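Aldo-keto reductase family 1, member B4 (Aldose reductase) (Schistosoma japonicum, PDB 4HBK) probably catalyses the NADPH-dependent reduction of aldehyde groups, such as those of open-chain sugars, to the corresponding alcohols. Local coordinates at residues A[281-286]-A[306-311]; A[65-70]-A[293-298]; A[44-49]-A[105-110]. All blocks are in the same frame, centred on the assembly; numbering follows the deposited sequence.

The three contacts belong to one (β/α)8 barrel. Contact 3 closes its floor: the hairpin segment 44-49 lies against the start of strand 107-112. Contact 2 joins helix 60-71 to helix 295-302, the first and last helices of the surrounding ring, and contact 1 ties the end of helix 273-283 to the loop before helix 311-319. Centres of contacts 2 and 3 are about 17 Å apart and those of contacts 1 and 2 about 23 Å. Contact 3 touches both others, through V48 with L282 and I106 with L69. Along the chain, contact 3 closes before contact 1 opens and contact 2 alternates with both; spanning 65-70 to 293-298, it joins early to late sequence where the helix ring closes.

Contact 1: residues A[281-286]-A[306-311]; sequences LLQRKL and DFQLSN
The side chain of Q283, near the end of helix 273-283, reaches across to the chain at 307-309 and pairs with its backbone. At F307 the approach is loose: its carbonyl O stays 4.4 Å from Q283 OE1, while its ring meets that of H269 and packs on R279 of helix 273-283. Q308 comes next and lies over the glutamine's amide, with Q308 CG 3.5 Å from Q283 OE1. Its CG stands opposite the backbone N (chi1 -174°) before the chain bends, which brings a long, flexible polar residue over the amide while it stays at the surface.

L309 carries the main link. L309 N donates to Q283 OE1 at 2.8 Å, in the carbonyl plane and on a lone pair. The return bond, from Q283 NE2 to L309 O, is 3.0 Å long and nearly straight at 179°, with the acceptor lying in the amide plane of Q283. One primary amide thus answers both the donor and the acceptor of a single residue, much as a neighbouring β-strand would. Glutamine suits the place because its extended chain sets a flat donor-acceptor pair at the needed distance. Q283 OE1 also accepts a bond from R279 NE, so two donors grip it, and the arginine's charge would probably polarise the amide further.

S310 is the N-cap of helix 311-319: its side chain caps a backbone N in the first turn, and E313 OE1 bonds back to S310 N, as in a capping box. The leucine side chain of L309 is wedged between R279 and Y280 of helix 273-283 and M314 and L317 of helix 311-319, and M314 also touches Q283, so the contact fastens these two helices together.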
ATOM      1  N   LEU A 281       7.486  -1.341 -12.713  1.00 12.85           N
ATOM      2  CA  LEU A 281       6.971  -0.373 -11.761  1.00 14.96           C
ATOM      3  C   LEU A 281       8.115   0.319 -11.044  1.00 13.78           C
ATOM      4  O   LEU A 281       8.070   1.536 -10.820  1.00 11.31           O
ATOM      5  CB  LEU A 281       6.038  -1.048 -10.754  1.00 11.11           C
ATOM      6  CG  LEU A 281       4.774  -1.669 -11.348  1.00 11.45           C
ATOM      7  CD1 LEU A 281       4.081  -2.522 -10.305  1.00 10.34           C
ATOM      8  CD2 LEU A 281       3.830  -0.587 -11.867  1.00 11.31           C
ATOM      9  N   LEU A 282       9.144  -0.443 -10.684  1.00 10.80           N
ATOM     10  CA  LEU A 282      10.296   0.161 -10.014  1.00 13.49           C
ATOM     11  C   LEU A 282      10.952   1.262 -10.871  1.00 12.23           C
ATOM     12  O   LEU A 282      11.350   2.317 -10.360  1.00 12.20           O
ATOM     13  CB  LEU A 282      11.312  -0.904  -9.601  1.00 13.79           C
ATOM     14  CG  LEU A 282      10.865  -1.854  -8.483  1.00 12.48           C
ATOM     15  CD1 LEU A 282      11.830  -3.029  -8.350  1.00  9.15           C
ATOM     16  CD2 LEU A 282      10.762  -1.106  -7.170  1.00 10.41           C
ATOM     17  N   GLN A 283      11.040   1.030 -12.176  1.00 12.83           N
ATOM     18  CA  GLN A 283      11.665   2.009 -13.067  1.00 14.96           C
ATOM     19  C   GLN A 283      10.787   3.248 -13.306  1.00 13.00           C
ATOM     20  O   GLN A 283      11.267   4.268 -13.806  1.00 12.53           O
ATOM     21  CB  GLN A 283      12.140   1.352 -14.369  1.00 14.15           C
ATOM     22  CG  GLN A 283      13.279   0.343 -14.106  1.00 18.59           C
ATOM     23  CD  GLN A 283      13.927  -0.212 -15.362  1.00 14.15           C
ATOM     24  OE1 GLN A 283      14.538  -1.272 -15.329  1.00 14.52           O
ATOM     25  NE2 GLN A 283      13.804   0.505 -16.469  1.00 14.28           N
ATOM     26  N   ARG A 284       9.513   3.167 -12.920  1.00 10.22           N
ATOM     27  CA  ARG A 284       8.667   4.360 -12.874  1.00 13.83           C
ATOM     28  C   ARG A 284       8.756   5.084 -11.518  1.00 12.38           C
ATOM     29  O   ARG A 284       7.948   5.962 -11.210  1.00 15.57           O
ATOM     30  CB  ARG A 284       7.213   4.021 -13.224  1.00 15.49           C
ATOM     31  CG  ARG A 284       7.000   3.597 -14.679  1.00 17.77           C
ATOM     32  CD  ARG A 284       5.538   3.214 -14.947  1.00 16.51           C
ATOM     33  NE  ARG A 284       4.600   4.247 -14.497  1.00 14.99           N
ATOM     34  CZ  ARG A 284       3.320   4.023 -14.208  1.00 14.57           C
ATOM     35  NH1 ARG A 284       2.815   2.797 -14.322  1.00  9.99           N
ATOM     36  NH2 ARG A 284       2.542   5.028 -13.794  1.00 11.08           N
ATOM     37  N   LYS A 285       9.748   4.708 -10.715  1.00 11.56           N
ATOM     38  CA  LYS A 285      10.021   5.346  -9.424  1.00 12.14           C
ATOM     39  C   LYS A 285       8.938   5.058  -8.389  1.00 12.53           C
ATOM     40  O   LYS A 285       8.611   5.914  -7.565  1.00 10.45           O
ATOM     41  CB  LYS A 285      10.240   6.854  -9.595  1.00 15.43           C
ATOM     42  CG  LYS A 285      11.251   7.176 -10.688  1.00 22.12           C
ATOM     43  CD  LYS A 285      12.227   8.262 -10.277  1.00 34.01           C
ATOM     44  CE  LYS A 285      11.737   9.655 -10.669  1.00 52.29           C
ATOM     45  NZ  LYS A 285      12.853  10.674 -10.663  1.00 58.20           N
ATOM     46  N   LEU A 286       8.400   3.840  -8.439  1.00 12.89           N
ATOM     47  CA  LEU A 286       7.344   3.402  -7.523  1.00 12.21           C
ATOM     48  C   LEU A 286       7.909   2.466  -6.465  1.00  9.39           C
ATOM     49  O   LEU A 286       8.925   1.806  -6.689  1.00 10.76           O
ATOM     50  CB  LEU A 286       6.244   2.666  -8.296  1.00  6.98           C
ATOM     51  CG  LEU A 286       5.649   3.480  -9.449  1.00 10.62           C
ATOM     52  CD1 LEU A 286       4.752   2.631 -10.333  1.00  7.46           C
ATOM     53  CD2 LEU A 286       4.872   4.687  -8.909  1.00  8.52           C
ATOM     54  N   ASP A 306      18.883  -6.683 -10.352  1.00 20.53           N
ATOM     55  CA  ASP A 306      20.113  -7.000 -11.085  1.00 19.86           C
ATOM     56  C   ASP A 306      19.942  -6.969 -12.601  1.00 20.90           C
ATOM     57  O   ASP A 306      20.663  -7.644 -13.331  1.00 21.71           O
ATOM     58  CB  ASP A 306      20.663  -8.349 -10.642  1.00 18.45           C
ATOM     59  CG  ASP A 306      19.707  -9.488 -10.933  1.00 22.92           C
ATOM     60  OD1 ASP A 306      18.569  -9.222 -11.385  1.00 25.82           O
ATOM     61  OD2 ASP A 306      20.092 -10.652 -10.701  1.00 28.20           O
ATOM     62  N   PHE A 307      18.988  -6.179 -13.070  1.00 17.87           N
ATOM     63  CA  PHE A 307      18.797  -5.987 -14.498  1.00 16.64           C
ATOM     64  C   PHE A 307      18.029  -4.705 -14.723  1.00 19.54           C
ATOM     65  O   PHE A 307      17.524  -4.098 -13.777  1.00 14.37           O
ATOM     66  CB  PHE A 307      18.056  -7.174 -15.133  1.00 14.67           C
ATOM     67  CG  PHE A 307      16.578  -7.222 -14.829  1.00 16.13           C
ATOM     68  CD1 PHE A 307      16.125  -7.481 -13.545  1.00 14.61           C
ATOM     69  CD2 PHE A 307      15.642  -7.051 -15.842  1.00 16.66           C
ATOM     70  CE1 PHE A 307      14.759  -7.552 -13.267  1.00 13.39           C
ATOM     71  CE2 PHE A 307      14.272  -7.124 -15.576  1.00 16.22           C
ATOM     72  CZ  PHE A 307      13.832  -7.374 -14.286  1.00 13.24           C
ATOM     73  N   GLN A 308      17.939  -4.301 -15.981  1.00 21.25           N
ATOM     74  CA  GLN A 308      17.281  -3.057 -16.333  1.00 21.47           C
ATOM     75  C   GLN A 308      16.468  -3.249 -17.610  1.00 19.97           C
ATOM     76  O   GLN A 308      16.969  -3.776 -18.607  1.00 21.85           O
ATOM     77  CB  GLN A 308      18.319  -1.940 -16.518  1.00 20.44           C
ATOM     78  CG  GLN A 308      17.708  -0.555 -16.755  1.00 29.13           C
ATOM     79  CD  GLN A 308      17.932   0.402 -15.593  1.00 38.21           C
ATOM     80  OE1 GLN A 308      16.978   0.855 -14.948  1.00 33.12           O
ATOM     81  NE2 GLN A 308      19.201   0.723 -15.325  1.00 46.87           N
ATOM     82  N   LEU A 309      15.205  -2.848 -17.566  1.00 13.56           N
ATOM     83  CA  LEU A 309      14.390  -2.802 -18.763  1.00 15.29           C
ATOM     84  C   LEU A 309      14.815  -1.582 -19.580  1.00 18.70           C
ATOM     85  O   LEU A 309      15.064  -0.509 -19.029  1.00 11.87           O
ATOM     86  CB  LEU A 309      12.901  -2.706 -18.400  1.00 11.96           C
ATOM     87  CG  LEU A 309      12.293  -3.887 -17.634  1.00 15.47           C
ATOM     88  CD1 LEU A 309      10.792  -3.677 -17.425  1.00 15.98           C
ATOM     89  CD2 LEU A 309      12.539  -5.198 -18.372  1.00 13.57           C
ATOM     90  N   SER A 310      14.894  -1.753 -20.894  1.00 15.96           N
ATOM     91  CA  SER A 310      15.239  -0.660 -21.790  1.00 19.22           C
ATOM     92  C   SER A 310      14.029   0.236 -22.018  1.00 16.62           C
ATOM     93  O   SER A 310      12.904  -0.149 -21.715  1.00 16.31           O
ATOM     94  CB  SER A 310      15.703  -1.212 -23.132  1.00 16.38           C
ATOM     95  OG  SER A 310      14.603  -1.785 -23.813  1.00 14.40           O
ATOM     96  N   ASN A 311      14.263   1.426 -22.563  1.00 19.26           N
ATOM     97  CA  ASN A 311      13.180   2.357 -22.874  1.00 18.56           C
ATOM     98  C   ASN A 311      12.119   1.741 -23.799  1.00 21.03           C
ATOM     99  O   ASN A 311      10.921   1.983 -23.642  1.00 16.69           O
ATOM    100  CB  ASN A 311      13.739   3.654 -23.495  1.00 24.91           C
ATOM    101  CG  ASN A 311      14.557   4.497 -22.500  1.00 32.47           C
ATOM    102  OD1 ASN A 311      15.563   5.113 -22.871  1.00 34.54           O
ATOM    103  ND2 ASN A 311      14.126   4.528 -21.242  1.00 22.30           N
TER

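Contact 2: residues A[65-70]-A[293-298]; sequences VKKALE and VTFKRI
I298 meets A68 where the first and last helices of the (β/α)8 barrel, 60-71 and 295-302, lie side by side and complete the outer ring. This is the tight, buried part. I298 CG2 rests 3.9 Å from A68 CA and 4.0 Å from A68 CB. Alanine, with a single methyl, lets the helices come close, the CA atoms of A68 and I298 being 6.3 Å apart, while the CG2 branch of isoleucine supplies the carbon that meets it. Having CG2 opposite its own backbone N sends that branch to A68, and I298 also packs on A64 and I71 of helix 60-71. Its carbonyl O takes a hydrogen bond from Y73 OH.

Toward solvent the buried aliphatic packing gives way to a more exposed but equally close amphipathic pair. The chain of K67 folds over one face of the F295 ring, bent at both chi2 (66°) and chi3 (52°), and the two side chains cross at about a right angle. Lysine serves here because its methylenes can cover an aromatic surface while its ammonium stays outward. On the same helix K66 NZ forms a salt bridge to E70 OE2, one turn on. K67 CG lies 3.8 Å from F295 CD1. K67 CE makes the CH-pi contact, 3.8 Å from the centroid of the F295 ring, and K67 NZ adds an off-centre cation-pi interaction at 4.6 Å from that centroid.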
ATOM      1  N   VAL A  65       5.815 -13.482   6.739  1.00  8.78           N
ATOM      2  CA  VAL A  65       6.602 -12.391   7.314  1.00  9.84           C
ATOM      3  C   VAL A  65       8.041 -12.851   7.599  1.00 10.68           C
ATOM      4  O   VAL A  65       9.009 -12.239   7.144  1.00  7.41           O
ATOM      5  CB  VAL A  65       5.926 -11.803   8.576  1.00  9.33           C
ATOM      6  CG1 VAL A  65       6.907 -10.970   9.387  1.00 10.49           C
ATOM      7  CG2 VAL A  65       4.703 -10.973   8.185  1.00  8.07           C
ATOM      8  N   LYS A  66       8.162 -13.948   8.332  1.00 12.18           N
ATOM      9  CA  LYS A  66       9.456 -14.570   8.608  1.00 13.85           C
ATOM     10  C   LYS A  66      10.242 -14.897   7.329  1.00 10.56           C
ATOM     11  O   LYS A  66      11.433 -14.616   7.248  1.00  9.47           O
ATOM     12  CB  LYS A  66       9.240 -15.843   9.429  1.00 12.49           C
ATOM     13  CG  LYS A  66      10.503 -16.544   9.908  1.00 17.80           C
ATOM     14  CD  LYS A  66      10.102 -17.784  10.706  1.00 25.65           C
ATOM     15  CE  LYS A  66      11.259 -18.369  11.483  1.00 26.20           C
ATOM     16  NZ  LYS A  66      12.241 -18.990  10.572  1.00 28.69           N
ATOM     17  N   LYS A  67       9.587 -15.497   6.340  1.00 10.23           N
ATOM     18  CA  LYS A  67      10.277 -15.858   5.100  1.00 10.09           C
ATOM     19  C   LYS A  67      10.768 -14.605   4.392  1.00 11.43           C
ATOM     20  O   LYS A  67      11.941 -14.508   4.023  1.00 12.08           O
ATOM     21  CB  LYS A  67       9.365 -16.678   4.182  1.00 14.93           C
ATOM     22  CG  LYS A  67       9.942 -16.991   2.800  1.00 13.96           C
ATOM     23  CD  LYS A  67      11.151 -17.924   2.872  1.00 12.23           C
ATOM     24  CE  LYS A  67      10.843 -19.178   3.673  1.00 12.33           C
ATOM     25  NZ  LYS A  67      11.925 -20.187   3.550  1.00 18.47           N
ATOM     26  N   ALA A  68       9.875 -13.630   4.226  1.00 11.76           N
ATOM     27  CA  ALA A  68      10.251 -12.354   3.619  1.00 11.93           C
ATOM     28  C   ALA A  68      11.491 -11.739   4.270  1.00 10.77           C
ATOM     29  O   ALA A  68      12.400 -11.273   3.572  1.00 12.57           O
ATOM     30  CB  ALA A  68       9.099 -11.367   3.687  1.00  8.38           C
ATOM     31  N   LEU A  69      11.513 -11.698   5.601  1.00  9.94           N
ATOM     32  CA  LEU A  69      12.605 -11.025   6.301  1.00  9.38           C
ATOM     33  C   LEU A  69      13.912 -11.805   6.137  1.00 13.05           C
ATOM     34  O   LEU A  69      14.972 -11.207   6.002  1.00  9.91           O
ATOM     35  CB  LEU A  69      12.280 -10.792   7.786  1.00 10.28           C
ATOM     36  CG  LEU A  69      11.138  -9.835   8.164  1.00 16.12           C
ATOM     37  CD1 LEU A  69      10.886  -9.832   9.680  1.00 11.76           C
ATOM     38  CD2 LEU A  69      11.416  -8.432   7.689  1.00 13.57           C
ATOM     39  N   GLU A  70      13.827 -13.138   6.124  1.00 10.88           N
ATOM     40  CA  GLU A  70      15.002 -13.980   5.863  1.00 15.26           C
ATOM     41  C   GLU A  70      15.571 -13.754   4.468  1.00 12.94           C
ATOM     42  O   GLU A  70      16.784 -13.723   4.277  1.00 13.41           O
ATOM     43  CB  GLU A  70      14.673 -15.469   6.057  1.00  8.93           C
ATOM     44  CG  GLU A  70      14.515 -15.841   7.514  1.00 13.65           C
ATOM     45  CD  GLU A  70      13.864 -17.199   7.755  1.00 20.70           C
ATOM     46  OE1 GLU A  70      13.330 -17.831   6.807  1.00 16.08           O
ATOM     47  OE2 GLU A  70      13.896 -17.632   8.926  1.00 20.97           O
ATOM     48  N   VAL A 293       1.868 -15.410   0.091  1.00 15.80           N
ATOM     49  CA  VAL A 293       2.139 -16.262   1.234  1.00 19.90           C
ATOM     50  C   VAL A 293       2.857 -17.525   0.772  1.00 16.55           C
ATOM     51  O   VAL A 293       3.144 -18.399   1.580  1.00 16.08           O
ATOM     52  CB  VAL A 293       0.860 -16.634   2.015  1.00 23.58           C
ATOM     53  CG1 VAL A 293       0.303 -15.407   2.755  1.00 19.30           C
ATOM     54  CG2 VAL A 293      -0.184 -17.271   1.078  1.00 20.01           C
ATOM     55  N   THR A 294       3.153 -17.608  -0.526  1.00 15.25           N
ATOM     56  CA  THR A 294       3.916 -18.732  -1.079  1.00 15.47           C
ATOM     57  C   THR A 294       5.417 -18.433  -1.048  1.00 15.68           C
ATOM     58  O   THR A 294       5.874 -17.493  -1.695  1.00 14.76           O
ATOM     59  CB  THR A 294       3.518 -19.016  -2.532  1.00 20.27           C
ATOM     60  OG1 THR A 294       2.091 -19.076  -2.642  1.00 21.65           O
ATOM     61  CG2 THR A 294       4.102 -20.339  -2.994  1.00 20.43           C
ATOM     62  N   PHE A 295       6.178 -19.239  -0.304  1.00 16.45           N
ATOM     63  CA  PHE A 295       7.625 -19.033  -0.150  1.00 15.22           C
ATOM     64  C   PHE A 295       8.363 -18.758  -1.467  1.00 16.83           C
ATOM     65  O   PHE A 295       9.117 -17.793  -1.568  1.00 14.98           O
ATOM     66  CB  PHE A 295       8.284 -20.227   0.557  1.00 14.41           C
ATOM     67  CG  PHE A 295       7.816 -20.441   1.979  1.00 15.14           C
ATOM     68  CD1 PHE A 295       7.034 -19.494   2.625  1.00 13.57           C
ATOM     69  CD2 PHE A 295       8.173 -21.593   2.667  1.00 12.27           C
ATOM     70  CE1 PHE A 295       6.607 -19.698   3.931  1.00 13.44           C
ATOM     71  CE2 PHE A 295       7.757 -21.798   3.972  1.00 12.37           C
ATOM     72  CZ  PHE A 295       6.976 -20.852   4.606  1.00 13.41           C
ATOM     73  N   LYS A 296       8.164 -19.610  -2.471  1.00 17.94           N
ATOM     74  CA  LYS A 296       8.874 -19.451  -3.741  1.00 17.48           C
ATOM     75  C   LYS A 296       8.557 -18.122  -4.427  1.00 15.51           C
ATOM     76  O   LYS A 296       9.423 -17.539  -5.069  1.00 13.67           O
ATOM     77  CB  LYS A 296       8.570 -20.607  -4.688  1.00 19.57           C
ATOM     78  CG  LYS A 296       8.965 -21.978  -4.140  1.00 34.62           C
ATOM     79  CD  LYS A 296      10.367 -22.389  -4.572  1.00 40.83           C
ATOM     80  CE  LYS A 296      10.363 -23.793  -5.196  1.00 41.38           C
ATOM     81  NZ  LYS A 296      11.706 -24.184  -5.735  1.00 47.18           N
ATOM     82  N   ARG A 297       7.316 -17.657  -4.302  1.00 14.65           N
ATOM     83  CA  ARG A 297       6.913 -16.388  -4.907  1.00 17.29           C
ATOM     84  C   ARG A 297       7.504 -15.222  -4.128  1.00 15.55           C
ATOM     85  O   ARG A 297       7.996 -14.259  -4.709  1.00 16.20           O
ATOM     86  CB  ARG A 297       5.394 -16.249  -4.958  1.00 21.18           C
ATOM     87  CG  ARG A 297       4.697 -17.336  -5.751  1.00 24.75           C
ATOM     88  CD  ARG A 297       5.600 -17.877  -6.845  1.00 36.29           C
ATOM     89  NE  ARG A 297       5.104 -17.570  -8.181  1.00 50.20           N
ATOM     90  CZ  ARG A 297       4.023 -18.124  -8.723  1.00 59.39           C
ATOM     91  NH1 ARG A 297       3.310 -19.011  -8.029  1.00 57.99           N
ATOM     92  NH2 ARG A 297       3.647 -17.785  -9.954  1.00 51.64           N
ATOM     93  N   ILE A 298       7.455 -15.312  -2.807  1.00 13.03           N
ATOM     94  CA  ILE A 298       8.057 -14.280  -1.984  1.00 16.02           C
ATOM     95  C   ILE A 298       9.509 -14.098  -2.391  1.00 15.88           C
ATOM     96  O   ILE A 298       9.972 -12.973  -2.553  1.00 14.83           O
ATOM     97  CB  ILE A 298       7.953 -14.605  -0.499  1.00 14.79           C
ATOM     98  CG1 ILE A 298       6.474 -14.674  -0.104  1.00 16.01           C
ATOM     99  CG2 ILE A 298       8.675 -13.549   0.315  1.00 11.41           C
ATOM    100  CD1 ILE A 298       6.209 -15.259   1.264  1.00 15.18           C
TER

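Contact 3: residues A[44-49]-A[105-110]; sequences RSIPVI and DIFITS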
ATOM      1  N   ARG A  44      12.609  11.297   5.445  1.00 18.87           N
ATOM      2  CA  ARG A  44      12.732   9.866   5.732  1.00 16.17           C
ATOM      3  C   ARG A  44      12.722   9.024   4.449  1.00 15.61           C
ATOM      4  O   ARG A  44      12.274   9.485   3.394  1.00 18.25           O
ATOM      5  CB  ARG A  44      11.629   9.422   6.695  1.00 15.87           C
ATOM      6  CG  ARG A  44      11.596  10.234   7.986  1.00 15.04           C
ATOM      7  CD  ARG A  44      10.463   9.801   8.893  1.00 14.96           C
ATOM      8  NE  ARG A  44      10.317  10.693  10.042  1.00 12.90           N
ATOM      9  CZ  ARG A  44      10.977  10.542  11.184  1.00 16.26           C
ATOM     10  NH1 ARG A  44      11.834   9.531  11.322  1.00 15.00           N
ATOM     11  NH2 ARG A  44      10.773  11.390  12.189  1.00 10.24           N
ATOM     12  N   SER A  45      13.231   7.799   4.539  1.00 10.95           N
ATOM     13  CA  SER A  45      13.299   6.905   3.381  1.00 15.68           C
ATOM     14  C   SER A  45      12.357   5.732   3.512  1.00 14.26           C
ATOM     15  O   SER A  45      12.075   5.261   4.620  1.00  8.14           O
ATOM     16  CB  SER A  45      14.711   6.356   3.205  1.00 13.69           C
ATOM     17  OG  SER A  45      15.620   7.426   3.018  1.00 32.38           O
ATOM     18  N   ILE A  46      11.910   5.236   2.363  1.00 12.41           N
ATOM     19  CA  ILE A  46      11.104   4.030   2.321  1.00 10.96           C
ATOM     20  C   ILE A  46      11.657   3.035   1.299  1.00  9.29           C
ATOM     21  O   ILE A  46      11.898   3.397   0.152  1.00 11.40           O
ATOM     22  CB  ILE A  46       9.635   4.375   1.981  1.00 13.30           C
ATOM     23  CG1 ILE A  46       8.770   3.111   1.944  1.00 10.43           C
ATOM     24  CG2 ILE A  46       9.566   5.151   0.667  1.00 10.33           C
ATOM     25  CD1 ILE A  46       7.273   3.398   1.856  1.00  8.09           C
ATOM     26  N   PRO A  47      11.852   1.772   1.712  1.00  9.16           N
ATOM     27  CA  PRO A  47      12.345   0.699   0.836  1.00  8.33           C
ATOM     28  C   PRO A  47      11.426   0.473  -0.357  1.00  8.35           C
ATOM     29  O   PRO A  47      10.207   0.450  -0.193  1.00  8.61           O
ATOM     30  CB  PRO A  47      12.335  -0.523   1.753  1.00 11.26           C
ATOM     31  CG  PRO A  47      12.511   0.056   3.138  1.00  9.28           C
ATOM     32  CD  PRO A  47      11.670   1.300   3.095  1.00  8.10           C
ATOM     33  N   VAL A  48      11.998   0.309  -1.547  1.00  8.20           N
ATOM     34  CA  VAL A  48      11.187   0.300  -2.765  1.00  8.56           C
ATOM     35  C   VAL A  48      10.422  -1.004  -2.993  1.00  9.73           C
ATOM     36  O   VAL A  48       9.597  -1.095  -3.911  1.00  9.06           O
ATOM     37  CB  VAL A  48      12.019   0.645  -4.021  1.00 10.19           C
ATOM     38  CG1 VAL A  48      12.477   2.108  -3.972  1.00 12.68           C
ATOM     39  CG2 VAL A  48      13.205  -0.282  -4.146  1.00  9.61           C
ATOM     40  N   ILE A  49      10.706  -2.021  -2.183  1.00  7.49           N
ATOM     41  CA  ILE A  49       9.880  -3.228  -2.189  1.00  9.68           C
ATOM     42  C   ILE A  49       9.513  -3.616  -0.760  1.00  9.71           C
ATOM     43  O   ILE A  49      10.329  -3.491   0.153  1.00  9.41           O
ATOM     44  CB  ILE A  49      10.537  -4.438  -2.929  1.00  7.74           C
ATOM     45  CG1 ILE A  49       9.561  -5.627  -2.973  1.00  6.59           C
ATOM     46  CG2 ILE A  49      11.845  -4.842  -2.263  1.00  8.26           C
ATOM     47  CD1 ILE A  49      10.051  -6.807  -3.846  1.00  9.92           C
ATOM     48  N   ASP A 105      15.447  -1.029  11.574  1.00 18.67           N
ATOM     49  CA  ASP A 105      15.875  -1.624  10.306  1.00 16.65           C
ATOM     50  C   ASP A 105      14.687  -1.991   9.412  1.00 15.89           C
ATOM     51  O   ASP A 105      14.863  -2.318   8.246  1.00 14.67           O
ATOM     52  CB  ASP A 105      16.709  -2.886  10.562  1.00 18.54           C
ATOM     53  CG  ASP A 105      18.082  -2.577  11.159  1.00 24.89           C
ATOM     54  OD1 ASP A 105      18.650  -1.515  10.814  1.00 19.40           O
ATOM     55  OD2 ASP A 105      18.592  -3.408  11.958  1.00 19.51           O
ATOM     56  N   ILE A 106      13.477  -1.958   9.965  1.00 17.06           N
ATOM     57  CA  ILE A 106      12.298  -2.379   9.214  1.00 13.60           C
ATOM     58  C   ILE A 106      11.357  -1.205   9.018  1.00 14.90           C
ATOM     59  O   ILE A 106      11.212  -0.358   9.902  1.00 11.92           O
ATOM     60  CB  ILE A 106      11.513  -3.490   9.942  1.00 12.64           C
ATOM     61  CG1 ILE A 106      12.466  -4.544  10.497  1.00 17.07           C
ATOM     62  CG2 ILE A 106      10.498  -4.135   9.003  1.00 10.58           C
ATOM     63  CD1 ILE A 106      13.154  -5.370   9.426  1.00 17.21           C
ATOM     64  N   PHE A 107      10.711  -1.171   7.859  1.00 12.72           N
ATOM     65  CA  PHE A 107       9.694  -0.171   7.567  1.00 12.88           C
ATOM     66  C   PHE A 107       8.317  -0.824   7.668  1.00 10.15           C
ATOM     67  O   PHE A 107       8.001  -1.725   6.898  1.00 13.12           O
ATOM     68  CB  PHE A 107       9.914   0.379   6.160  1.00 12.26           C
ATOM     69  CG  PHE A 107       9.143   1.630   5.863  1.00 10.07           C
ATOM     70  CD1 PHE A 107       7.783   1.581   5.607  1.00  9.42           C
ATOM     71  CD2 PHE A 107       9.790   2.858   5.806  1.00 11.06           C
ATOM     72  CE1 PHE A 107       7.071   2.745   5.308  1.00 10.73           C
ATOM     73  CE2 PHE A 107       9.090   4.020   5.512  1.00 10.99           C
ATOM     74  CZ  PHE A 107       7.724   3.965   5.268  1.00 10.38           C
ATOM     75  N   ILE A 108       7.499  -0.373   8.612  1.00 10.23           N
ATOM     76  CA  ILE A 108       6.189  -0.971   8.840  1.00  8.86           C
ATOM     77  C   ILE A 108       5.055  -0.009   8.495  1.00 10.56           C
ATOM     78  O   ILE A 108       4.957   1.086   9.058  1.00  8.88           O
ATOM     79  CB  ILE A 108       6.011  -1.349  10.310  1.00  9.88           C
ATOM     80  CG1 ILE A 108       7.167  -2.237  10.778  1.00 10.54           C
ATOM     81  CG2 ILE A 108       4.650  -2.001  10.529  1.00  8.21           C
ATOM     82  CD1 ILE A 108       7.101  -3.640  10.226  1.00 14.38           C
ATOM     83  N   THR A 109       4.180  -0.434   7.594  1.00  8.35           N
ATOM     84  CA  THR A 109       3.022   0.359   7.218  1.00  8.09           C
ATOM     85  C   THR A 109       1.750  -0.293   7.712  1.00 10.30           C
ATOM     86  O   THR A 109       1.585  -1.512   7.620  1.00 10.88           O
ATOM     87  CB  THR A 109       2.897   0.479   5.693  1.00 10.12           C
ATOM     88  OG1 THR A 109       4.017   1.214   5.176  1.00  9.40           O
ATOM     89  CG2 THR A 109       1.592   1.183   5.317  1.00  7.92           C
ATOM     90  N   SER A 110       0.847   0.517   8.249  1.00 11.33           N
ATOM     91  CA  SER A 110      -0.512   0.056   8.474  1.00  8.81           C
ATOM     92  C   SER A 110      -1.485   1.109   7.978  1.00 10.11           C
ATOM     93  O   SER A 110      -1.077   2.177   7.514  1.00 10.32           O
ATOM     94  CB  SER A 110      -0.786  -0.281   9.935  1.00  8.80           C
ATOM     95  OG  SER A 110      -2.077  -0.871  10.047  1.00 12.37           O
TER
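F107 contributes the most surface to this contact, pressing its ring against the chain at 45-47 as strand 107-112 begins. Its CG lies opposite the backbone N (chi1 -166°), which carries the phenyl group out from the strand toward the hairpin. I46 covers one face: I46 CG1 sits above the middle of the F107 ring, 3.6 Å from the centroid and only 14° off the normal, in a well-formed CH-pi contact. I46 CD1 continues across the same ring and comes 3.5 Å from F107 CZ. A β-branched, purely aliphatic residue fits well here, since it holds the strand conformation and lays a chain of carbons over an aromatic surface.

P47 approaches obliquely at the root of the phenylalanine, with P47 CD 3.6 Å from F107 CD2 and 3.7 Å from F107 CB. Lacking an N-H, proline can set its ring carbons against this apolar surface without burying a donor, and its carbonyl O is bonded by H75 ND1. The imidazole of H75 also meets the F107 ring, with the planes at about 45°. At the ring's edge, near its plane, S45 O lies 3.4 Å from F107 CE2, an orientation in which a carbonyl oxygen faces the slightly positive rim hydrogens. T109 OG1 also lies at the edge, in the ring plane.

I46 is backbone-bonded to L38, and strands 38-39 and 45-46 form an antiparallel hairpin. A short N-terminal hairpin closing the N-terminal end of the barrel, opposite the catalytic end of the strands, is typical of the aldo/keto reductase (β/α)8 fold.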